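Local coordinates for septation protein imp2 (Schizosaccharomyces pombe, PDB 5C1F), which binds phospholipid membranes through its F-BAR domain, linking them to the cytoskeleton, is required for normal septation and takes part in medial ring disassembly in fission yeast, at residues A[15-20]-A[124-129]; A[21-26]-A[202-207]; A[141-146]-A[184-189]. All blocks are in the same frame, centred on the assembly; numbering follows the deposited sequence.

Contact 1 (A[15-20]-A[124-129]); sequences ANDEGY and KVHKDK
Tyr20 and His126 lie face to face, their ring centroids 3.9 Å apart and their planes only 16° from parallel. The overlap is offset: Tyr20 CE2 sits over the rim of the imidazole, 3.5 Å from His126 ND1, while His126 CG rides above the outer half of the phenol ring. Tyr20 leaves its helix with CG anti to the backbone N (chi1 173°) and His126 does the same, which carries each ring into the gap between the backbones.

Asp17 comes in at the imidazole's edge. His126 NE2 donates to Asp17 OD2 at 2.9 Å, close to the ring plane but on the anti side of the carboxylate and tilted out of its plane, and the bond is well bent, with the N-H...O angle at 143°. The two planes are strongly twisted against each other. Lys129, one turn further along, reaches in fully extended and sets NZ astride the same carboxylate: a salt bridge to Asp17 OD1 at 2.8 Å, with a weak bond to OD2. Two basic groups thus grip one buried acid, which probably keeps it ionised, and the imidazole is fixed by edge and face together. Trp200 and Tyr197 add cation-pi contacts to Lys129. The arrangement is a His-carboxylate pair beside an offset stack, fastening the start of helix 18-59 to helix 69-155 in the F-BAR helical bundle.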
loop_
_atom_site.group_PDB
_atom_site.type_symbol
_atom_site.label_atom_id
_atom_site.label_comp_id
_atom_site.label_asym_id
_atom_site.label_seq_id
_atom_site.Cartn_x
_atom_site.Cartn_y
_atom_site.Cartn_z
ATOM N N ALA A 15 -22.399 35.709 -35.024
ATOM C CA ALA A 15 -23.353 35.936 -36.106
ATOM C C ALA A 15 -24.016 34.649 -36.597
ATOM O O ALA A 15 -25.032 34.699 -37.290
ATOM C CB ALA A 15 -22.667 36.646 -37.265
ATOM N N ASN A 16 -23.445 33.502 -36.244
ATOM C CA ASN A 16 -24.009 32.219 -36.656
ATOM C C ASN A 16 -24.255 31.281 -35.478
ATOM O O ASN A 16 -24.180 30.060 -35.625
ATOM C CB ASN A 16 -23.092 31.537 -37.672
ATOM C CG ASN A 16 -22.866 32.381 -38.911
ATOM O OD1 ASN A 16 -23.695 32.405 -39.822
ATOM N ND2 ASN A 16 -21.734 33.077 -38.955
ATOM N N ASP A 17 -24.559 31.865 -34.320
ATOM C CA ASP A 17 -24.790 31.111 -33.090
ATOM C C ASP A 17 -23.603 30.217 -32.753
ATOM O O ASP A 17 -23.772 29.044 -32.418
ATOM C CB ASP A 17 -26.063 30.270 -33.200
ATOM C CG ASP A 17 -27.259 31.081 -33.651
ATOM O OD1 ASP A 17 -27.250 32.317 -33.462
ATOM O OD2 ASP A 17 -28.209 30.481 -34.194
ATOM N N GLU A 18 -22.402 30.778 -32.854
ATOM C CA GLU A 18 -21.179 30.044 -32.558
ATOM C C GLU A 18 -21.160 29.571 -31.109
ATOM O O GLU A 18 -20.771 28.441 -30.823
ATOM C CB GLU A 18 -19.947 30.908 -32.849
ATOM C CG GLU A 18 -19.552 30.979 -34.323
ATOM C CD GLU A 18 -20.347 32.008 -35.118
ATOM O OE1 GLU A 18 -21.388 32.492 -34.622
ATOM O OE2 GLU A 18 -19.921 32.338 -36.245
ATOM N N GLY A 19 -21.589 30.442 -30.201
ATOM C CA GLY A 19 -21.685 30.097 -28.793
ATOM C C GLY A 19 -22.651 28.960 -28.528
ATOM O O GLY A 19 -22.458 28.180 -27.598
ATOM N N TYR A 20 -23.692 28.867 -29.349
ATOM C CA TYR A 20 -24.688 27.812 -29.203
ATOM C C TYR A 20 -24.077 26.444 -29.448
ATOM O O TYR A 20 -24.181 25.550 -28.613
ATOM C CB TYR A 20 -25.863 28.033 -30.157
ATOM C CG TYR A 20 -26.857 26.887 -30.181
ATOM C CD1 TYR A 20 -27.790 26.727 -29.164
ATOM C CD2 TYR A 20 -26.865 25.970 -31.225
ATOM C CE1 TYR A 20 -28.702 25.684 -29.184
ATOM C CE2 TYR A 20 -27.773 24.925 -31.254
ATOM C CZ TYR A 20 -28.687 24.785 -30.232
ATOM O OH TYR A 20 -29.591 23.745 -30.258
ATOM N N LYS A 124 -35.421 23.348 -29.123
ATOM C CA LYS A 124 -36.741 23.644 -29.666
ATOM C C LYS A 124 -36.808 25.111 -30.075
ATOM O O LYS A 124 -37.293 25.446 -31.159
ATOM C CB LYS A 124 -37.843 23.329 -28.652
ATOM C CG LYS A 124 -37.793 21.926 -28.068
ATOM C CD LYS A 124 -39.052 21.629 -27.262
ATOM C CE LYS A 124 -38.934 20.323 -26.489
ATOM N NZ LYS A 124 -37.969 20.427 -25.357
ATOM N N VAL A 125 -36.315 25.978 -29.195
ATOM C CA VAL A 125 -36.286 27.410 -29.459
ATOM C C VAL A 125 -35.398 27.712 -30.660
ATOM O O VAL A 125 -35.753 28.512 -31.526
ATOM C CB VAL A 125 -35.781 28.195 -28.235
ATOM C CG1 VAL A 125 -35.678 29.678 -28.551
ATOM C CG2 VAL A 125 -36.698 27.960 -27.044
ATOM N N HIS A 126 -34.247 27.049 -30.710
ATOM C CA HIS A 126 -33.297 27.235 -31.799
ATOM C C HIS A 126 -33.855 26.728 -33.130
ATOM O O HIS A 126 -33.668 27.364 -34.168
ATOM C CB HIS A 126 -31.981 26.529 -31.476
ATOM C CG HIS A 126 -30.864 26.877 -32.409
ATOM N ND1 HIS A 126 -30.388 25.999 -33.359
ATOM C CD2 HIS A 126 -30.129 28.006 -32.538
ATOM C CE1 HIS A 126 -29.406 26.573 -34.032
ATOM N NE2 HIS A 126 -29.230 27.792 -33.554
ATOM N N LYS A 127 -34.538 25.587 -33.097
ATOM C CA LYS A 127 -35.143 25.027 -34.302
ATOM C C LYS A 127 -36.228 25.945 -34.850
ATOM O O LYS A 127 -36.362 26.100 -36.066
ATOM C CB LYS A 127 -35.726 23.639 -34.032
ATOM C CG LYS A 127 -34.715 22.505 -34.137
ATOM C CD LYS A 127 -35.391 21.149 -33.971
ATOM C CE LYS A 127 -34.408 19.999 -34.151
ATOM N NZ LYS A 127 -33.327 20.033 -33.131
ATOM N N ASP A 128 -37.002 26.548 -33.952
ATOM C CA ASP A 128 -38.048 27.481 -34.353
ATOM C C ASP A 128 -37.438 28.747 -34.944
ATOM O O ASP A 128 -37.966 29.307 -35.903
ATOM C CB ASP A 128 -38.950 27.830 -33.166
ATOM C CG ASP A 128 -40.129 28.701 -33.563
ATOM O OD1 ASP A 128 -41.120 28.157 -34.095
ATOM O OD2 ASP A 128 -40.072 29.928 -33.336
ATOM N N LYS A 129 -36.322 29.189 -34.371
ATOM C CA LYS A 129 -35.622 30.371 -34.862
ATOM C C LYS A 129 -35.160 30.172 -36.299
ATOM O O LYS A 129 -35.352 31.039 -37.150
ATOM C CB LYS A 129 -34.425 30.703 -33.971
ATOM C CG LYS A 129 -33.600 31.883 -34.464
ATOM C CD LYS A 129 -32.231 31.913 -33.805
ATOM C CE LYS A 129 -31.330 32.959 -34.446
ATOM N NZ LYS A 129 -29.920 32.858 -33.973
#

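Contact 2 (A[21-26]-A[202-207]); sequences HALLSR and NEWRST
Trp204 loses more surface here than any other residue of the two segments, and it does so with the far rim of its six-membered ring. The indole leaves helix 162-252 with CG directly opposite the backbone N (chi1 180°), and this carries the benzo end across to helix 18-59 although the CB itself does not aim there. Leu23 meets it first. Its CD1 methyl lies 3.7 Å from Trp204 CZ2, approaching obliquely, and its CB comes within 4.1 Å of Trp204 CH2, so the leucine touches the ring corner with both its root and one branch.

Leu24 takes the neighbouring position on the rim. Its CD1 is near the indole plane, at the edge, 4.2 Å from Trp204 CZ3, which makes this the looser of the two contacts. One methyl from each of two successive leucines therefore follows the outer carbons of a single indole.

The polar end of the tryptophan faces the segment before helix 18-59, where NE1 donates to the carbonyl O of Phe12. Trp13 meets the indole edge-to-face, and Leu211 touches both Trp204 and Leu23. Were the indole cut back to an alanine here, a gap would probably open beside Leu23 and Leu24, and Phe12 O would be likely to lose its donor.

Between segments 21-26 and 202-207 the contact is apolar; further along, Arg26 of the same helix forms a salt bridge with Glu215. Carbon meets carbon at van der Waals distance, so the pairing should depend on shape and the exclusion of water, while the NE1 bond to Phe12 O probably fixes how the indole is turned.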
loop_
_atom_site.group_PDB
_atom_site.type_symbol
_atom_site.label_atom_id
_atom_site.label_comp_id
_atom_site.label_asym_id
_atom_site.label_seq_id
_atom_site.Cartn_x
_atom_site.Cartn_y
_atom_site.Cartn_z
ATOM N N HIS A 21 -23.437 26.283 -30.600
ATOM C CA HIS A 21 -22.860 24.997 -30.963
ATOM C C HIS A 21 -21.657 24.671 -30.089
ATOM O O HIS A 21 -21.381 23.503 -29.816
ATOM C CB HIS A 21 -22.474 24.986 -32.442
ATOM C CG HIS A 21 -23.638 25.178 -33.364
ATOM N ND1 HIS A 21 -24.462 24.140 -33.747
ATOM C CD2 HIS A 21 -24.130 26.287 -33.965
ATOM C CE1 HIS A 21 -25.404 24.600 -34.549
ATOM N NE2 HIS A 21 -25.226 25.900 -34.698
ATOM N N ALA A 22 -20.957 25.706 -29.634
ATOM C CA ALA A 22 -19.766 25.521 -28.811
ATOM C C ALA A 22 -20.105 24.993 -27.421
ATOM O O ALA A 22 -19.594 23.950 -27.011
ATOM C CB ALA A 22 -18.989 26.825 -28.700
ATOM N N LEU A 23 -20.963 25.713 -26.701
ATOM C CA LEU A 23 -21.306 25.346 -25.327
ATOM C C LEU A 23 -22.038 24.008 -25.259
ATOM O O LEU A 23 -21.962 23.304 -24.255
ATOM C CB LEU A 23 -22.153 26.440 -24.673
ATOM C CG LEU A 23 -21.452 27.770 -24.384
ATOM C CD1 LEU A 23 -22.379 28.723 -23.641
ATOM C CD2 LEU A 23 -20.161 27.551 -23.603
ATOM N N LEU A 24 -22.739 23.647 -26.328
ATOM C CA LEU A 24 -23.429 22.363 -26.359
ATOM C C LEU A 24 -22.432 21.227 -26.540
ATOM O O LEU A 24 -22.509 20.205 -25.858
ATOM C CB LEU A 24 -24.481 22.335 -27.469
ATOM C CG LEU A 24 -25.910 22.635 -27.003
ATOM C CD1 LEU A 24 -25.999 24.014 -26.360
ATOM C CD2 LEU A 24 -26.894 22.508 -28.155
ATOM N N SER A 25 -21.487 21.422 -27.453
ATOM C CA SER A 25 -20.470 20.415 -27.735
ATOM C C SER A 25 -19.496 20.236 -26.571
ATOM O O SER A 25 -18.815 19.216 -26.481
ATOM C CB SER A 25 -19.702 20.784 -29.005
ATOM O OG SER A 25 -19.128 22.073 -28.889
ATOM N N ARG A 26 -19.431 21.223 -25.683
ATOM C CA ARG A 26 -18.519 21.155 -24.546
ATOM C C ARG A 26 -18.917 20.043 -23.574
ATOM O O ARG A 26 -18.070 19.497 -22.865
ATOM C CB ARG A 26 -18.464 22.502 -23.815
ATOM C CG ARG A 26 -17.671 22.451 -22.515
ATOM C CD ARG A 26 -17.312 23.820 -21.973
ATOM N NE ARG A 26 -16.677 23.710 -20.660
ATOM C CZ ARG A 26 -15.410 23.356 -20.465
ATOM N NH1 ARG A 26 -14.628 23.076 -21.499
ATOM N NH2 ARG A 26 -14.923 23.279 -19.234
ATOM N N ASN A 202 -33.575 35.843 -25.113
ATOM C CA ASN A 202 -33.894 35.630 -23.705
ATOM C C ASN A 202 -33.600 34.211 -23.240
ATOM O O ASN A 202 -33.115 34.000 -22.129
ATOM C CB ASN A 202 -35.362 35.960 -23.436
ATOM C CG ASN A 202 -35.573 37.417 -23.075
ATOM O OD1 ASN A 202 -34.742 38.026 -22.403
ATOM N ND2 ASN A 202 -36.690 37.982 -23.521
ATOM N N GLU A 203 -33.895 33.238 -24.096
ATOM C CA GLU A 203 -33.759 31.835 -23.733
ATOM C C GLU A 203 -32.296 31.411 -23.688
ATOM O O GLU A 203 -31.885 30.664 -22.801
ATOM C CB GLU A 203 -34.536 30.955 -24.711
ATOM C CG GLU A 203 -35.276 29.812 -24.046
ATOM C CD GLU A 203 -36.275 30.295 -23.012
ATOM O OE1 GLU A 203 -37.081 31.195 -23.333
ATOM O OE2 GLU A 203 -36.246 29.781 -21.872
ATOM N N TRP A 204 -31.510 31.892 -24.647
ATOM C CA TRP A 204 -30.092 31.568 -24.685
ATOM C C TRP A 204 -29.365 32.235 -23.529
ATOM O O TRP A 204 -28.399 31.687 -22.997
ATOM C CB TRP A 204 -29.465 31.983 -26.017
ATOM C CG TRP A 204 -28.001 31.669 -26.102
ATOM C CD1 TRP A 204 -26.982 32.556 -26.292
ATOM C CD2 TRP A 204 -27.390 30.378 -25.984
ATOM N NE1 TRP A 204 -25.777 31.897 -26.311
ATOM C CE2 TRP A 204 -26.001 30.557 -26.125
ATOM C CE3 TRP A 204 -27.884 29.085 -25.780
ATOM C CZ2 TRP A 204 -25.099 29.497 -26.062
ATOM C CZ3 TRP A 204 -26.987 28.032 -25.721
ATOM C CH2 TRP A 204 -25.612 28.245 -25.860
ATOM N N ARG A 205 -29.829 33.419 -23.140
ATOM C CA ARG A 205 -29.308 34.081 -21.950
ATOM C C ARG A 205 -29.531 33.208 -20.722
ATOM O O ARG A 205 -28.617 32.986 -19.932
ATOM C CB ARG A 205 -29.969 35.446 -21.745
ATOM C CG ARG A 205 -30.061 35.854 -20.280
ATOM C CD ARG A 205 -30.702 37.218 -20.106
ATOM N NE ARG A 205 -31.083 37.469 -18.719
ATOM C CZ ARG A 205 -30.226 37.736 -17.738
ATOM N NH1 ARG A 205 -28.922 37.778 -17.981
ATOM N NH2 ARG A 205 -30.671 37.953 -16.509
ATOM N N SER A 206 -30.757 32.715 -20.575
ATOM C CA SER A 206 -31.119 31.853 -19.459
ATOM C C SER A 206 -30.293 30.572 -19.480
ATOM O O SER A 206 -29.826 30.103 -18.441
ATOM C CB SER A 206 -32.614 31.525 -19.505
ATOM O OG SER A 206 -32.967 30.599 -18.495
ATOM N N THR A 207 -30.107 30.022 -20.675
ATOM C CA THR A 207 -29.322 28.806 -20.854
ATOM C C THR A 207 -27.852 29.044 -20.522
ATOM O O THR A 207 -27.203 28.200 -19.906
ATOM C CB THR A 207 -29.440 28.269 -22.297
ATOM O OG1 THR A 207 -30.819 28.045 -22.614
ATOM C CG2 THR A 207 -28.675 26.964 -22.450
#

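Contact 3 (A[141-146]-A[184-189])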
loop_
_atom_site.group_PDB
_atom_site.type_symbol
_atom_site.label_atom_id
_atom_site.label_comp_id
_atom_site.label_asym_id
_atom_site.label_seq_id
_atom_site.Cartn_x
_atom_site.Cartn_y
_atom_site.Cartn_z
ATOM N N ASP A 141 -37.967 36.105 -50.979
ATOM C CA ASP A 141 -37.624 35.739 -52.352
ATOM C C ASP A 141 -38.818 35.821 -53.295
ATOM O O ASP A 141 -38.690 36.323 -54.408
ATOM C CB ASP A 141 -37.035 34.328 -52.400
ATOM C CG ASP A 141 -35.602 34.276 -51.914
ATOM O OD1 ASP A 141 -34.898 35.306 -52.006
ATOM O OD2 ASP A 141 -35.178 33.201 -51.445
ATOM N N LYS A 142 -39.971 35.317 -52.860
ATOM C CA LYS A 142 -41.181 35.375 -53.677
ATOM C C LYS A 142 -41.515 36.819 -54.016
ATOM O O LYS A 142 -41.771 37.159 -55.173
ATOM C CB LYS A 142 -42.366 34.720 -52.963
ATOM C CG LYS A 142 -42.328 33.203 -52.951
ATOM C CD LYS A 142 -43.618 32.633 -52.385
ATOM C CE LYS A 142 -43.553 31.119 -52.265
ATOM N NZ LYS A 142 -44.808 30.550 -51.695
ATOM N N TYR A 143 -41.492 37.666 -52.996
ATOM C CA TYR A 143 -41.795 39.081 -53.157
ATOM C C TYR A 143 -40.734 39.786 -53.998
ATOM O O TYR A 143 -41.044 40.695 -54.766
ATOM C CB TYR A 143 -41.926 39.736 -51.781
ATOM C CG TYR A 143 -42.087 41.234 -51.801
ATOM C CD1 TYR A 143 -43.242 41.822 -52.293
ATOM C CD2 TYR A 143 -41.088 42.060 -51.307
ATOM C CE1 TYR A 143 -43.391 43.198 -52.303
ATOM C CE2 TYR A 143 -41.228 43.432 -51.309
ATOM C CZ TYR A 143 -42.379 43.996 -51.807
ATOM O OH TYR A 143 -42.513 45.363 -51.808
ATOM N N HIS A 144 -39.488 39.349 -53.852
ATOM C CA HIS A 144 -38.374 39.909 -54.609
ATOM C C HIS A 144 -38.556 39.706 -56.107
ATOM O O HIS A 144 -38.539 40.665 -56.880
ATOM C CB HIS A 144 -37.052 39.279 -54.152
ATOM C CG HIS A 144 -35.853 39.768 -54.903
ATOM N ND1 HIS A 144 -35.043 38.925 -55.645
ATOM C CD2 HIS A 144 -35.320 41.002 -55.030
ATOM C CE1 HIS A 144 -34.071 39.627 -56.189
ATOM N NE2 HIS A 144 -34.208 40.888 -55.837
ATOM N N TYR A 145 -38.744 38.456 -56.512
ATOM C CA TYR A 145 -38.766 38.116 -57.928
ATOM C C TYR A 145 -40.119 38.401 -58.576
ATOM O O TYR A 145 -40.236 38.388 -59.801
ATOM C CB TYR A 145 -38.358 36.652 -58.121
ATOM C CG TYR A 145 -36.872 36.443 -57.911
ATOM C CD1 TYR A 145 -36.366 36.107 -56.661
ATOM C CD2 TYR A 145 -35.971 36.617 -58.956
ATOM C CE1 TYR A 145 -35.005 35.930 -56.461
ATOM C CE2 TYR A 145 -34.611 36.444 -58.768
ATOM C CZ TYR A 145 -34.133 36.102 -57.517
ATOM O OH TYR A 145 -32.780 35.932 -57.326
ATOM N N LEU A 146 -41.132 38.677 -57.762
ATOM C CA LEU A 146 -42.396 39.175 -58.295
ATOM C C LEU A 146 -42.224 40.620 -58.747
ATOM O O LEU A 146 -42.691 41.001 -59.821
ATOM C CB LEU A 146 -43.520 39.069 -57.263
ATOM C CG LEU A 146 -44.235 37.717 -57.198
ATOM C CD1 LEU A 146 -45.353 37.750 -56.169
ATOM C CD2 LEU A 146 -44.772 37.329 -58.567
ATOM N N SER A 184 -47.598 41.161 -48.114
ATOM C CA SER A 184 -48.264 40.892 -46.846
ATOM C C SER A 184 -47.641 39.696 -46.127
ATOM O O SER A 184 -47.312 39.780 -44.943
ATOM C CB SER A 184 -49.757 40.651 -47.072
ATOM O OG SER A 184 -50.439 40.483 -45.840
ATOM N N ASP A 185 -47.481 38.586 -46.846
ATOM C CA ASP A 185 -46.905 37.375 -46.267
ATOM C C ASP A 185 -45.459 37.604 -45.851
ATOM O O ASP A 185 -45.004 37.076 -44.837
ATOM C CB ASP A 185 -46.984 36.207 -47.253
ATOM C CG ASP A 185 -48.412 35.837 -47.605
ATOM O OD1 ASP A 185 -49.334 36.194 -46.841
ATOM O OD2 ASP A 185 -48.607 35.181 -48.649
ATOM N N TYR A 186 -44.743 38.392 -46.649
ATOM C CA TYR A 186 -43.363 38.761 -46.352
ATOM C C TYR A 186 -43.295 39.515 -45.021
ATOM O O TYR A 186 -42.511 39.161 -44.141
ATOM C CB TYR A 186 -42.791 39.602 -47.501
ATOM C CG TYR A 186 -41.367 40.106 -47.340
ATOM C CD1 TYR A 186 -40.493 39.553 -46.411
ATOM C CD2 TYR A 186 -40.903 41.147 -48.128
ATOM C CE1 TYR A 186 -39.200 40.034 -46.273
ATOM C CE2 TYR A 186 -39.617 41.631 -48.000
ATOM C CZ TYR A 186 -38.770 41.072 -47.073
ATOM O OH TYR A 186 -37.490 41.560 -46.954
ATOM N N GLN A 187 -44.128 40.539 -44.869
ATOM C CA GLN A 187 -44.129 41.336 -43.646
ATOM C C GLN A 187 -44.533 40.498 -42.436
ATOM O O GLN A 187 -44.070 40.742 -41.321
ATOM C CB GLN A 187 -45.060 42.540 -43.788
ATOM C CG GLN A 187 -44.781 43.648 -42.783
ATOM C CD GLN A 187 -44.624 45.003 -43.446
ATOM O OE1 GLN A 187 -45.131 45.229 -44.546
ATOM N NE2 GLN A 187 -43.910 45.907 -42.786
ATOM N N SER A 188 -45.400 39.515 -42.658
ATOM C CA SER A 188 -45.765 38.579 -41.603
ATOM C C SER A 188 -44.551 37.755 -41.207
ATOM O O SER A 188 -44.328 37.486 -40.027
ATOM C CB SER A 188 -46.902 37.662 -42.054
ATOM O OG SER A 188 -48.084 38.400 -42.301
ATOM N N ALA A 189 -43.763 37.366 -42.207
ATOM C CA ALA A 189 -42.558 36.580 -41.980
ATOM C C ALA A 189 -41.532 37.391 -41.202
ATOM O O ALA A 189 -40.860 36.865 -40.319
ATOM C CB ALA A 189 -41.972 36.103 -43.299
#
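Tyr143 reaches across to Tyr186 along one flank of its ring, and the contact can be followed outward from the backbone. Its CB already lies 4.0 Å from Tyr186 CD2. With CG anti to the backbone N (chi1 173°), the ring swings over into the gap before segment 184-189, and CG comes to 3.9 Å from the same Tyr186 CD2. The closest approach is at the next atom: Tyr143 CD2 stands 3.3 Å from Tyr186 CD2, with Tyr186 CE2 also near. Beyond it, Tyr143 CE2 keeps 3.9 Å from Tyr186 CD2 and lies close to the plane of the Tyr186 ring, at its edge.

The rings meet obliquely, inclined at 43° with centroids 5.5 Å apart. The two side chains cross at about a right angle between neighbouring antiparallel helices, 69-155 and 162-252, in the long curved arm of the F-BAR domain, where the second subunit packs alongside.

At the tip of Tyr143 the hydroxyl turns to that second subunit, where OH makes a weak hydrogen bond with the backbone N of Tyr283 of the other chain. Tyr186 OH is hydrogen-bonded to the backbone N of Tyr280 of the second subunit, while Phe279 of that subunit meets the Tyr186 ring. Asp281 of the second subunit packs on Tyr143, and its Lys278 on Tyr186.

How the contacts relate
From the N terminus, the turn leading into helix 18-59 and the helix's first turns hold two neighbouring segments that look to different helices. Contact 1 closes a loop from residues 15-20 to 124-129 on helix 69-155; contact 2 runs from 21-26 on to 202-207 of helix 162-252, so the two loops cross. They touch directly, Trp204 packing against Gly19 and Tyr20, with centres about 9 Å apart, and together tie the three long helices at one level. Contact 3, 141-146 with 184-189, opens after contact 1 has closed and falls wholly within the span of contact 2. It joins helices 69-155 and 162-252 further out along the arm, its centre about 23 Å from that of contact 1.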